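Local coordinates for 2-oxoglutarate (2OG) and Fe(II)-dependent oxygenase superfamily protein (Arabidopsis thaliana, PDB 6KWA) that probably catalyses the irreversible, 2-oxoglutarate-dependent oxidation of the plant hormone indole-3-acetic acid to inactive 2-oxoindole-3-acetic acid, at residues K13-K18 / A127-E132; E43-V48 / D181-G186; T97-L102 / E110-Y115; E159-L164 / K233-R238. One frame throughout, in Å; residues are numbered along the deposited sequence.

Contact 1: K13-K18 / A127-E132; sequences KILNQK and ARKLAE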
loop_
_atom_site.group_PDB
_atom_site.type_symbol
_atom_site.label_atom_id
_atom_site.label_comp_id
_atom_site.label_asym_id
_atom_site.label_seq_id
_atom_site.Cartn_x
_atom_site.Cartn_y
_atom_site.Cartn_z
ATOM N N LYS A 13 18.185 16.417 2.317
ATOM C CA LYS A 13 19.111 15.527 1.675
ATOM C C LYS A 13 19.346 14.312 2.575
ATOM O O LYS A 13 19.566 13.213 2.072
ATOM C CB LYS A 13 20.436 16.237 1.388
ATOM C CG LYS A 13 21.573 15.255 1.086
ATOM C CD LYS A 13 22.975 15.852 1.292
ATOM C CE LYS A 13 23.057 17.323 0.880
ATOM N NZ LYS A 13 23.160 17.531 -0.606
ATOM N N ILE A 14 19.155 14.479 3.882
ATOM C CA ILE A 14 19.250 13.363 4.834
ATOM C C ILE A 14 18.016 12.476 4.764
ATOM O O ILE A 14 18.103 11.230 4.746
ATOM C CB ILE A 14 19.405 13.874 6.271
ATOM C CG1 ILE A 14 20.787 14.505 6.456
ATOM C CG2 ILE A 14 19.196 12.753 7.269
ATOM C CD1 ILE A 14 20.989 15.126 7.832
ATOM N N LEU A 15 16.867 13.139 4.699
ATOM C CA LEU A 15 15.580 12.464 4.562
ATOM C C LEU A 15 15.509 11.627 3.288
ATOM O O LEU A 15 15.197 10.439 3.331
ATOM C CB LEU A 15 14.446 13.500 4.576
ATOM C CG LEU A 15 13.057 12.903 4.407
ATOM C CD1 LEU A 15 12.912 11.813 5.417
ATOM C CD2 LEU A 15 11.994 13.996 4.618
ATOM N N ASN A 16 15.763 12.257 2.150
ATOM C CA ASN A 16 15.756 11.551 0.867
ATOM C C ASN A 16 16.738 10.395 0.818
ATOM O O ASN A 16 16.456 9.357 0.232
ATOM C CB ASN A 16 16.045 12.538 -0.253
ATOM C CG ASN A 16 14.929 13.535 -0.418
ATOM O OD1 ASN A 16 13.902 13.428 0.263
ATOM N ND2 ASN A 16 15.148 14.560 -1.240
ATOM N N GLN A 17 17.908 10.573 1.419
ATOM C CA GLN A 17 18.882 9.499 1.412
ATOM C C GLN A 17 18.406 8.336 2.273
ATOM O O GLN A 17 18.586 7.169 1.908
ATOM C CB GLN A 17 20.231 9.992 1.887
ATOM C CG GLN A 17 21.095 8.876 2.387
ATOM C CD GLN A 17 22.537 9.237 2.323
ATOM O OE1 GLN A 17 23.029 9.660 1.273
ATOM N NE2 GLN A 17 23.239 9.086 3.446
ATOM N N LYS A 18 17.822 8.646 3.425
ATOM C CA LYS A 18 17.270 7.584 4.263
ATOM C C LYS A 18 16.161 6.852 3.518
ATOM O O LYS A 18 16.061 5.642 3.616
ATOM C CB LYS A 18 16.744 8.140 5.598
ATOM C CG LYS A 18 17.821 8.251 6.677
ATOM C CD LYS A 18 17.318 9.066 7.867
ATOM C CE LYS A 18 18.355 9.141 8.976
ATOM N NZ LYS A 18 17.805 9.889 10.164
ATOM N N ALA A 127 6.936 9.417 -3.647
ATOM C CA ALA A 127 7.444 9.143 -4.987
ATOM C C ALA A 127 8.410 10.250 -5.445
ATOM O O ALA A 127 9.490 9.965 -5.955
ATOM C CB ALA A 127 6.300 9.016 -5.959
ATOM N N ARG A 128 8.028 11.502 -5.250
ATOM C CA ARG A 128 8.895 12.617 -5.641
ATOM C C ARG A 128 10.185 12.533 -4.853
ATOM O O ARG A 128 11.275 12.735 -5.394
ATOM C CB ARG A 128 8.227 13.977 -5.436
ATOM C CG ARG A 128 9.106 15.152 -5.956
ATOM C CD ARG A 128 8.393 16.460 -5.790
ATOM N NE ARG A 128 7.100 16.422 -6.475
ATOM C CZ ARG A 128 6.825 17.032 -7.626
ATOM N NH1 ARG A 128 7.737 17.799 -8.211
ATOM N NH2 ARG A 128 5.617 16.910 -8.175
ATOM N N LYS A 129 10.081 12.205 -3.568
ATOM C CA LYS A 129 11.291 12.126 -2.758
ATOM C C LYS A 129 12.260 11.047 -3.274
ATOM O O LYS A 129 13.475 11.217 -3.194
ATOM C CB LYS A 129 10.955 11.867 -1.299
ATOM C CG LYS A 129 10.327 13.048 -0.578
ATOM C CD LYS A 129 10.199 12.746 0.905
ATOM C CE LYS A 129 9.306 13.771 1.624
ATOM N NZ LYS A 129 9.792 15.127 1.407
ATOM N N LEU A 130 11.740 9.927 -3.760
ATOM C CA LEU A 130 12.596 8.894 -4.363
ATOM C C LEU A 130 13.315 9.442 -5.599
ATOM O O LEU A 130 14.483 9.166 -5.816
ATOM C CB LEU A 130 11.783 7.674 -4.735
ATOM C CG LEU A 130 11.545 6.695 -3.593
ATOM C CD1 LEU A 130 10.430 5.783 -4.034
ATOM C CD2 LEU A 130 12.811 5.886 -3.317
ATOM N N ALA A 131 12.608 10.171 -6.448
ATOM C CA ALA A 131 13.284 10.772 -7.603
ATOM C C ALA A 131 14.347 11.765 -7.118
ATOM O O ALA A 131 15.459 11.831 -7.640
ATOM C CB ALA A 131 12.297 11.453 -8.507
ATOM N N GLU A 132 14.018 12.527 -6.088
ATOM C CA GLU A 132 14.986 13.489 -5.582
ATOM C C GLU A 132 16.237 12.823 -4.998
ATOM O O GLU A 132 17.348 13.351 -5.102
ATOM C CB GLU A 132 14.323 14.389 -4.534
ATOM C CG GLU A 132 13.241 15.335 -5.133
ATOM C CD GLU A 132 12.542 16.174 -4.066
ATOM O OE1 GLU A 132 12.754 15.935 -2.846
ATOM O OE2 GLU A 132 11.795 17.099 -4.443
HETATM O O HOH W 1 18.380 14.422 -2.202
HETATM O O HOH W 2 12.545 15.214 1.451
#

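Contact 2: E43-V48 / D181-G186; sequences EMKKTV and DENVGG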
loop_
_atom_site.group_PDB
_atom_site.type_symbol
_atom_site.label_atom_id
_atom_site.label_comp_id
_atom_site.label_asym_id
_atom_site.label_seq_id
_atom_site.Cartn_x
_atom_site.Cartn_y
_atom_site.Cartn_z
ATOM N N GLU A 43 -11.134 7.177 11.738
ATOM C CA GLU A 43 -12.470 7.236 11.156
ATOM C C GLU A 43 -12.537 6.353 9.910
ATOM O O GLU A 43 -13.597 5.778 9.576
ATOM C CB GLU A 43 -12.864 8.693 10.821
ATOM C CG GLU A 43 -13.346 9.411 12.079
ATOM C CD GLU A 43 -13.296 10.910 11.985
ATOM O OE1 GLU A 43 -13.028 11.454 10.891
ATOM O OE2 GLU A 43 -13.470 11.552 13.039
ATOM N N MET A 44 -11.426 6.281 9.186
ATOM C CA MET A 44 -11.393 5.422 8.013
ATOM C C MET A 44 -11.501 3.963 8.437
ATOM O O MET A 44 -12.262 3.199 7.841
ATOM C CB MET A 44 -10.133 5.661 7.176
ATOM C CG MET A 44 -10.112 4.847 5.879
ATOM S SD MET A 44 -11.328 5.376 4.669
ATOM C CE MET A 44 -12.120 3.837 4.244
ATOM N N LYS A 45 -10.792 3.579 9.488
ATOM C CA LYS A 45 -10.845 2.187 9.919
ATOM C C LYS A 45 -12.255 1.790 10.424
ATOM O O LYS A 45 -12.708 0.663 10.191
ATOM C CB LYS A 45 -9.804 1.915 10.999
ATOM C CG LYS A 45 -9.709 0.450 11.346
ATOM C CD LYS A 45 -8.848 0.195 12.566
ATOM C CE LYS A 45 -8.856 -1.280 12.938
ATOM N NZ LYS A 45 -8.265 -1.490 14.294
ATOM N N LYS A 46 -12.952 2.706 11.094
ATOM C CA LYS A 46 -14.300 2.411 11.557
ATOM C C LYS A 46 -15.231 2.263 10.352
ATOM O O LYS A 46 -16.081 1.374 10.318
ATOM C CB LYS A 46 -14.825 3.527 12.463
ATOM C CG LYS A 46 -14.083 3.742 13.778
ATOM C CD LYS A 46 -14.808 4.856 14.566
ATOM C CE LYS A 46 -14.226 5.073 15.953
ATOM N NZ LYS A 46 -12.912 5.776 15.806
ATOM N N THR A 47 -15.072 3.148 9.370
ATOM C CA THR A 47 -15.871 3.075 8.141
ATOM C C THR A 47 -15.652 1.702 7.489
ATOM O O THR A 47 -16.596 1.091 7.015
ATOM C CB THR A 47 -15.505 4.200 7.160
ATOM O OG1 THR A 47 -15.777 5.459 7.767
ATOM C CG2 THR A 47 -16.285 4.120 5.848
ATOM N N VAL A 48 -14.399 1.240 7.481
ATOM C CA VAL A 48 -14.023 -0.033 6.876
ATOM C C VAL A 48 -14.695 -1.228 7.549
ATOM O O VAL A 48 -15.204 -2.132 6.887
ATOM C CB VAL A 48 -12.493 -0.260 6.929
ATOM C CG1 VAL A 48 -12.161 -1.744 6.703
ATOM C CG2 VAL A 48 -11.767 0.639 5.899
ATOM N N ASP A 181 -3.618 -2.994 10.984
ATOM C CA ASP A 181 -4.458 -3.021 12.185
ATOM C C ASP A 181 -3.594 -2.964 13.457
ATOM O O ASP A 181 -2.901 -3.942 13.769
ATOM C CB ASP A 181 -5.339 -4.273 12.191
ATOM C CG ASP A 181 -6.489 -4.180 13.188
ATOM O OD1 ASP A 181 -6.440 -3.320 14.103
ATOM O OD2 ASP A 181 -7.479 -4.931 13.010
ATOM N N GLU A 182 -3.631 -1.844 14.184
ATOM C CA GLU A 182 -2.770 -1.648 15.370
ATOM C C GLU A 182 -2.940 -2.744 16.424
ATOM O O GLU A 182 -2.035 -3.000 17.219
ATOM C CB GLU A 182 -3.013 -0.273 16.018
ATOM C CG GLU A 182 -4.410 -0.038 16.609
ATOM C CD GLU A 182 -5.468 0.257 15.553
ATOM O OE1 GLU A 182 -5.399 -0.337 14.451
ATOM O OE2 GLU A 182 -6.353 1.112 15.813
ATOM N N ASN A 183 -4.099 -3.393 16.415
ATOM C CA ASN A 183 -4.442 -4.371 17.438
ATOM C C ASN A 183 -4.036 -5.809 17.116
ATOM O O ASN A 183 -4.130 -6.685 17.978
ATOM C CB ASN A 183 -5.950 -4.321 17.699
ATOM C CG ASN A 183 -6.406 -2.957 18.187
ATOM O OD1 ASN A 183 -5.776 -2.369 19.068
ATOM N ND2 ASN A 183 -7.484 -2.433 17.599
ATOM N N VAL A 184 -3.564 -6.061 15.896
ATOM C CA VAL A 184 -3.263 -7.438 15.497
ATOM C C VAL A 184 -1.876 -7.598 14.870
ATOM O O VAL A 184 -0.976 -8.177 15.482
ATOM C CB VAL A 184 -4.309 -7.969 14.486
ATOM C CG1 VAL A 184 -4.168 -9.462 14.326
ATOM C CG2 VAL A 184 -5.732 -7.613 14.925
ATOM N N GLY A 185 -1.703 -7.086 13.654
ATOM C CA GLY A 185 -0.413 -7.151 12.978
ATOM C C GLY A 185 0.039 -8.563 12.623
ATOM O O GLY A 185 -0.744 -9.512 12.667
ATOM N N GLY A 186 1.308 -8.707 12.260
ATOM C CA GLY A 186 1.835 -10.005 11.885
ATOM C C GLY A 186 2.410 -10.019 10.486
ATOM O O GLY A 186 2.926 -11.047 10.029
#

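Contact 3: T97-L102 / E110-Y115; sequences TFCDQL and EIMVKY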
loop_
_atom_site.group_PDB
_atom_site.type_symbol
_atom_site.label_atom_id
_atom_site.label_comp_id
_atom_site.label_asym_id
_atom_site.label_seq_id
_atom_site.Cartn_x
_atom_site.Cartn_y
_atom_site.Cartn_z
ATOM N N THR A 97 -18.339 6.867 -6.809
ATOM C CA THR A 97 -18.937 5.682 -7.386
ATOM C C THR A 97 -18.896 4.516 -6.413
ATOM O O THR A 97 -19.889 3.811 -6.228
ATOM C CB THR A 97 -18.215 5.310 -8.660
ATOM O OG1 THR A 97 -18.391 6.377 -9.597
ATOM C CG2 THR A 97 -18.740 3.976 -9.229
ATOM N N PHE A 98 -17.728 4.328 -5.802
ATOM C CA PHE A 98 -17.521 3.332 -4.780
ATOM C C PHE A 98 -18.488 3.568 -3.606
ATOM O O PHE A 98 -19.118 2.643 -3.109
ATOM C CB PHE A 98 -16.066 3.378 -4.330
ATOM C CG PHE A 98 -15.726 2.418 -3.237
ATOM C CD1 PHE A 98 -15.404 1.099 -3.533
ATOM C CD2 PHE A 98 -15.688 2.832 -1.915
ATOM C CE1 PHE A 98 -15.080 0.204 -2.519
ATOM C CE2 PHE A 98 -15.363 1.938 -0.900
ATOM C CZ PHE A 98 -15.055 0.628 -1.207
ATOM N N CYS A 99 -18.614 4.814 -3.172
ATOM C CA CYS A 99 -19.517 5.134 -2.072
ATOM C C CYS A 99 -20.997 4.898 -2.443
ATOM O O CYS A 99 -21.789 4.442 -1.611
ATOM C CB CYS A 99 -19.286 6.565 -1.608
ATOM S SG CYS A 99 -17.724 6.750 -0.721
ATOM N N ASP A 100 -21.351 5.192 -3.689
ATOM C CA ASP A 100 -22.681 4.864 -4.195
ATOM C C ASP A 100 -22.923 3.368 -4.070
ATOM O O ASP A 100 -23.921 2.965 -3.468
ATOM C CB ASP A 100 -22.851 5.325 -5.645
ATOM C CG ASP A 100 -22.744 6.846 -5.792
ATOM O OD1 ASP A 100 -22.819 7.552 -4.756
ATOM O OD2 ASP A 100 -22.607 7.338 -6.936
ATOM N N GLN A 101 -21.994 2.562 -4.608
ATOM C CA GLN A 101 -22.083 1.094 -4.612
ATOM C C GLN A 101 -22.258 0.493 -3.209
ATOM O O GLN A 101 -22.991 -0.478 -3.032
ATOM C CB GLN A 101 -20.840 0.456 -5.283
ATOM C CG GLN A 101 -20.720 0.674 -6.807
ATOM C CD GLN A 101 -19.400 0.171 -7.408
ATOM O OE1 GLN A 101 -18.439 -0.117 -6.700
ATOM N NE2 GLN A 101 -19.352 0.082 -8.724
ATOM N N LEU A 102 -21.563 1.045 -2.220
ATOM C CA LEU A 102 -21.564 0.449 -0.884
ATOM C C LEU A 102 -22.556 1.111 0.055
ATOM O O LEU A 102 -22.597 0.785 1.260
ATOM C CB LEU A 102 -20.169 0.520 -0.276
ATOM C CG LEU A 102 -19.210 -0.621 -0.568
ATOM C CD1 LEU A 102 -19.758 -1.957 -0.105
ATOM C CD2 LEU A 102 -18.901 -0.644 -2.036
ATOM N N GLU A 110 -17.647 11.318 3.134
ATOM C CA GLU A 110 -16.723 12.426 3.304
ATOM C C GLU A 110 -15.382 11.963 3.895
ATOM O O GLU A 110 -14.315 12.494 3.545
ATOM C CB GLU A 110 -17.352 13.484 4.201
ATOM C CG GLU A 110 -18.038 14.596 3.423
ATOM C CD GLU A 110 -18.348 15.804 4.296
ATOM O OE1 GLU A 110 -18.178 15.695 5.531
ATOM O OE2 GLU A 110 -18.759 16.857 3.751
ATOM N N ILE A 111 -15.447 10.967 4.772
ATOM C CA ILE A 111 -14.257 10.349 5.341
ATOM C C ILE A 111 -13.385 9.735 4.245
ATOM O O ILE A 111 -12.165 9.902 4.222
ATOM C CB ILE A 111 -14.636 9.295 6.380
ATOM C CG1 ILE A 111 -15.275 10.000 7.586
ATOM C CG2 ILE A 111 -13.406 8.463 6.786
ATOM C CD1 ILE A 111 -15.926 9.059 8.573
ATOM N N MET A 112 -14.040 9.045 3.327
ATOM C CA MET A 112 -13.383 8.363 2.241
ATOM C C MET A 112 -12.709 9.366 1.303
ATOM O O MET A 112 -11.579 9.173 0.851
ATOM C CB MET A 112 -14.410 7.532 1.473
ATOM C CG MET A 112 -13.840 6.411 0.668
ATOM S SD MET A 112 -14.040 4.872 1.553
ATOM C CE MET A 112 -15.740 5.016 2.091
ATOM N N VAL A 113 -13.421 10.435 1.012
ATOM C CA VAL A 113 -12.947 11.450 0.088
ATOM C C VAL A 113 -11.708 12.144 0.644
ATOM O O VAL A 113 -10.740 12.390 -0.084
ATOM C CB VAL A 113 -14.082 12.471 -0.218
ATOM C CG1 VAL A 113 -13.543 13.776 -0.857
ATOM C CG2 VAL A 113 -15.115 11.813 -1.103
ATOM N N LYS A 114 -11.733 12.421 1.945
ATOM C CA LYS A 114 -10.633 13.104 2.601
ATOM C C LYS A 114 -9.445 12.138 2.866
ATOM O O LYS A 114 -8.283 12.557 2.849
ATOM C CB LYS A 114 -11.130 13.767 3.888
ATOM C CG LYS A 114 -12.075 14.958 3.637
ATOM C CD LYS A 114 -11.690 15.750 2.357
ATOM C CE LYS A 114 -12.857 16.621 1.808
ATOM N NZ LYS A 114 -12.455 17.643 0.788
ATOM N N TYR A 115 -9.735 10.872 3.168
ATOM C CA TYR A 115 -8.694 9.852 3.291
ATOM C C TYR A 115 -7.970 9.624 1.963
ATOM O O TYR A 115 -6.742 9.581 1.913
ATOM C CB TYR A 115 -9.281 8.531 3.757
ATOM C CG TYR A 115 -8.239 7.511 4.133
ATOM C CD1 TYR A 115 -7.747 7.452 5.429
ATOM C CD2 TYR A 115 -7.742 6.605 3.198
ATOM C CE1 TYR A 115 -6.797 6.493 5.790
ATOM C CE2 TYR A 115 -6.796 5.667 3.546
ATOM C CZ TYR A 115 -6.332 5.613 4.836
ATOM O OH TYR A 115 -5.395 4.678 5.179
#

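Contact 4: E159-L164 / K233-R238; sequences ETVGKL and KEATMR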
loop_
_atom_site.group_PDB
_atom_site.type_symbol
_atom_site.label_atom_id
_atom_site.label_comp_id
_atom_site.label_asym_id
_atom_site.label_seq_id
_atom_site.Cartn_x
_atom_site.Cartn_y
_atom_site.Cartn_z
ATOM N N GLU A 159 -7.757 -22.673 14.136
ATOM C CA GLU A 159 -6.938 -23.621 13.397
ATOM C C GLU A 159 -5.843 -22.910 12.602
ATOM O O GLU A 159 -4.831 -23.522 12.247
ATOM C CB GLU A 159 -7.807 -24.464 12.453
ATOM C CG GLU A 159 -7.030 -25.538 11.659
ATOM C CD GLU A 159 -6.416 -26.638 12.536
ATOM O OE1 GLU A 159 -6.781 -26.743 13.727
ATOM O OE2 GLU A 159 -5.557 -27.398 12.033
ATOM N N THR A 160 -6.037 -21.622 12.333
ATOM C CA THR A 160 -5.083 -20.866 11.523
ATOM C C THR A 160 -3.872 -20.410 12.334
ATOM O O THR A 160 -2.809 -20.136 11.772
ATOM C CB THR A 160 -5.743 -19.610 10.890
ATOM O OG1 THR A 160 -7.026 -19.958 10.354
ATOM C CG2 THR A 160 -4.867 -19.037 9.778
ATOM N N VAL A 161 -4.038 -20.339 13.654
ATOM C CA VAL A 161 -2.980 -19.836 14.528
ATOM C C VAL A 161 -1.694 -20.623 14.347
ATOM O O VAL A 161 -1.689 -21.850 14.405
ATOM C CB VAL A 161 -3.396 -19.855 16.013
ATOM C CG1 VAL A 161 -2.282 -19.295 16.881
ATOM C CG2 VAL A 161 -4.667 -19.039 16.209
ATOM N N GLY A 162 -0.607 -19.894 14.114
ATOM C CA GLY A 162 0.701 -20.495 13.923
ATOM C C GLY A 162 1.065 -20.722 12.465
ATOM O O GLY A 162 2.182 -21.141 12.168
ATOM N N LYS A 163 0.130 -20.444 11.559
ATOM C CA LYS A 163 0.397 -20.476 10.118
ATOM C C LYS A 163 0.087 -19.135 9.445
ATOM O O LYS A 163 -0.258 -18.162 10.112
ATOM C CB LYS A 163 -0.392 -21.608 9.449
ATOM C CG LYS A 163 0.478 -22.492 8.546
ATOM C CD LYS A 163 1.255 -23.519 9.367
ATOM C CE LYS A 163 2.194 -24.381 8.514
ATOM N NZ LYS A 163 3.323 -23.609 7.911
ATOM N N LEU A 164 0.237 -19.082 8.125
ATOM C CA LEU A 164 0.153 -17.823 7.383
ATOM C C LEU A 164 -1.297 -17.530 6.993
ATOM O O LEU A 164 -2.095 -18.456 6.858
ATOM C CB LEU A 164 1.029 -17.862 6.121
ATOM C CG LEU A 164 2.549 -18.090 6.063
ATOM C CD1 LEU A 164 3.143 -18.947 7.185
ATOM C CD2 LEU A 164 2.901 -18.669 4.690
ATOM N N LYS A 233 -1.215 -14.815 14.143
ATOM C CA LYS A 233 -0.593 -14.903 15.463
ATOM C C LYS A 233 -1.669 -15.252 16.489
ATOM O O LYS A 233 -1.381 -15.828 17.540
ATOM C CB LYS A 233 0.105 -13.590 15.868
ATOM C CG LYS A 233 1.433 -13.279 15.148
ATOM C CD LYS A 233 2.097 -11.979 15.661
ATOM C CE LYS A 233 1.402 -10.714 15.156
ATOM N NZ LYS A 233 2.208 -9.461 15.369
ATOM N N GLU A 234 -2.913 -14.913 16.168
ATOM C CA GLU A 234 -4.045 -15.207 17.042
ATOM C C GLU A 234 -5.340 -15.278 16.237
ATOM O O GLU A 234 -5.522 -14.514 15.288
ATOM C CB GLU A 234 -4.150 -14.170 18.155
ATOM C CG GLU A 234 -4.209 -12.745 17.662
ATOM C CD GLU A 234 -4.308 -11.773 18.803
ATOM O OE1 GLU A 234 -4.147 -12.226 19.958
ATOM O OE2 GLU A 234 -4.558 -10.573 18.553
ATOM N N ALA A 235 -6.227 -16.201 16.609
ATOM C CA ALA A 235 -7.546 -16.299 15.983
ATOM C C ALA A 235 -8.336 -15.025 16.253
ATOM O O ALA A 235 -8.877 -14.817 17.340
ATOM C CB ALA A 235 -8.301 -17.516 16.485
ATOM N N THR A 236 -8.351 -14.149 15.257
ATOM C CA THR A 236 -8.952 -12.838 15.423
ATOM C C THR A 236 -9.412 -12.207 14.090
ATOM O O THR A 236 -9.216 -12.782 13.005
ATOM C CB THR A 236 -7.961 -11.909 16.147
ATOM O OG1 THR A 236 -8.637 -10.722 16.577
ATOM C CG2 THR A 236 -6.826 -11.532 15.218
ATOM N N MET A 237 -10.024 -11.026 14.189
ATOM C CA MET A 237 -10.412 -10.239 13.026
ATOM C C MET A 237 -9.391 -9.139 12.847
ATOM O O MET A 237 -8.937 -8.543 13.816
ATOM C CB MET A 237 -11.808 -9.638 13.181
ATOM C CG MET A 237 -12.933 -10.641 13.098
ATOM S SD MET A 237 -13.265 -11.160 11.407
ATOM C CE MET A 237 -14.792 -12.072 11.650
ATOM N N ARG A 238 -8.996 -8.897 11.607
ATOM C CA ARG A 238 -7.944 -7.934 11.331
ATOM C C ARG A 238 -8.380 -7.093 10.118
ATOM O O ARG A 238 -8.934 -7.628 9.154
ATOM C CB ARG A 238 -6.627 -8.690 11.121
ATOM C CG ARG A 238 -5.418 -7.895 10.706
ATOM C CD ARG A 238 -4.202 -8.833 10.671
ATOM N NE ARG A 238 -2.985 -8.123 10.285
ATOM C CZ ARG A 238 -2.684 -7.802 9.032
ATOM N NH1 ARG A 238 -3.522 -8.115 8.059
ATOM N NH2 ARG A 238 -1.562 -7.150 8.747
#

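Contact 1: K13-K18 / A127-E132
Asn16 lies across Lys129 and Glu132 where helices 12-25 and 106-133 cross at nearly a right angle. The two segment axes approach to 8.7 Å and cross at -98°. Asn16 has its CG anti to the carbonyl carbon (chi1 -67°), which sends the amide into the crossing. Its ND2 donates to Glu132 OE1 at 3.2 Å. The bond is bent, and it meets the anti side of the carboxylate. The amide and carboxylate planes are 49° apart. The other end of the amide, OD1, sits beside the aliphatic part of Lys129, 3.7 Å from Lys129 CB. The Lys129 chain is extended to CE and turns only at its last bond. A water bridges Asn16 OD1 and Lys129 NZ, 2.8 Å from NZ; its modelled distance to OD1 is unusually short and doubtful in detail. A second water donates to Glu132 O and takes a weak bond from Asn16 ND2. Leu15 CD2 adds an apolar touch, 4.0 Å from Lys129 CE. Replacing Asn16 by alanine is likely to leave Glu132 OE1 without this donor and to open a gap beside the Lys129 chain. Around the crossing, Leu15 also packs on Ile5 of strand 4-6. Lys129 and Leu130 reach Ile19 one turn further along helix 12-25, so the N-terminal helix is held between that edge strand and the long helix.

Contact 2: E43-V48 / D181-G186
Lys45 NZ makes two salt bridges to the loop that follows strand 175-179. The shorter runs to Asp181 OD1 at 2.6 Å, the longer to Glu182 OE1 at 3.1 Å. In both the ammonium group stands above the carboxylate plane, 46° out of it at Asp181. Asp181 OD1 takes a second bond, from Asn183 N at 3.3 Å on the opposite face of the carboxylate. This closes an Asx turn. The other oxygen, OD2, accepts from Tyr239 N, so the carboxylate is gripped at both oxygens. Lys45 has CG anti to its own backbone N (chi1 -173°) and stays extended to its end, which lets it span the distance from helix to loop. Glu182 comes from the opposite direction, bent at chi2. Lys45 CE packs 3.4 Å from Asp181 OD1. A methionine in place of Lys45 would probably leave Asp181 and Glu182 facing each other without the shared positive charge. Asp181 also touches Arg238, a 2-oxoglutarate-binding residue, on strand 237-245. Helix 38-51 lies on the same sheet: Val48 packs on Tyr239 and Ile151, and Met44 reaches Phe149 of strand 147-155 and Tyr115 of helix 106-133.

Contact 3: T97-L102 / E110-Y115
The Phe98 ring meets the sulfur of Met112 obliquely, in a Met-aromatic contact between two helices. Helices 92-101 and 106-133 are consecutive and joined by a short connection. Met112 SD is 5.2 Å from the ring centroid and 70° off the ring normal. Its nearest ring atom is Phe98 CE2, at 4.0 Å. One face of the ring is covered from within its own segment: Leu102 CD2 lies 3.9 Å above the plane, displaced toward the rim. No hydrogen bond links the two segments, and the contact is buried and apolar. Phe98 has CG anti to its backbone nitrogen (chi1 178°), which carries the ring to the side where Met112 arrives. The two side chains cross at about a right angle. Met112 also starts anti to its nitrogen, then bends at both chi2 and chi3. The second bend brings the methyl to Cys99 SG. The thioether thus touches both residues, its sulfur nearest Phe98 and its methyl nearest Cys99. Outside the pair, Phe98 packs on Leu86 of strand 81-87, the edge of the main sheet. Met112 reaches Phe149 of the same sheet, and also Met44 and Leu51 of helix 38-51. The helical layer therefore closes over the sheet here. At the Cys99 end, SG lies 3.9 Å from Met112 CE and 4.1 Å from Met112 CB.

Contact 4: E159-L164 / K233-R238
A type II beta turn, Thr160 to Lys163, brings Val161 against the chain leading into strand 237-245, at the rim of the double-stranded beta-helix fold of this oxygenase family. The turn lies between strands 147-155 and 164-169 and is closed by Lys163 N donating to Thr160 O at 3.0 Å. Val161 carries the contact, with one methyl for each part of the opposing backbone. CG1, anti to the backbone nitrogen (chi1 -179°), rests 3.6 Å from Lys233 O. CG2 is set beside the nitrogen instead and comes to 3.3 Å from Ala235 N. It also lies 3.8 Å from Glu234 C, so it sits alongside the peptide between Glu234 and Ala235. The one apolar meeting of side chains is Val161 CG2 with Ala235 CB, at 3.9 Å. The CB atoms of Lys233 and Glu234 point away from the turn, so these two residues offer it mainly backbone. Gly162 takes the third position of the turn with a positive phi of 95°, where a side chain would collide with the carbonyl oxygen before it. Gly162 and Lys163 also form backbone hydrogen bonds with Cys232, which join the turn to the other chain just before Lys233. Further along, Arg238 is a 2-oxoglutarate-binding residue and pairs with Asp180, although no 2-oxoglutarate is bound to this model. Across the two segments there is neither a hydrogen bond nor a charge pair. At this exposed rim the contact between them therefore rests on van der Waals touch, largely methyl groups against peptide atoms.

How the contacts relate
From the N terminus, helix 12-25 comes first, and contact 1 closes the loop from it to the far part of helix 106-133. Helix 38-51 then opens contact 2, which closes only at the loop after strand 175-179. Contacts 1 and 2 therefore cross. Contact 3 is short-range and nests inside both. It touches contact 2 directly, with Thr47 OG1 3.7 Å from Ile111 CD1. Contact 4 opens within the span of contact 2 and closes beyond it, so these two cross as well; Val184 and Thr236 meet between them. Contacts 1 and 3 join helices, contact 2 ties helix 38-51 to the loop after strand 175-179, and contact 4 joins two loop segments of the beta fold.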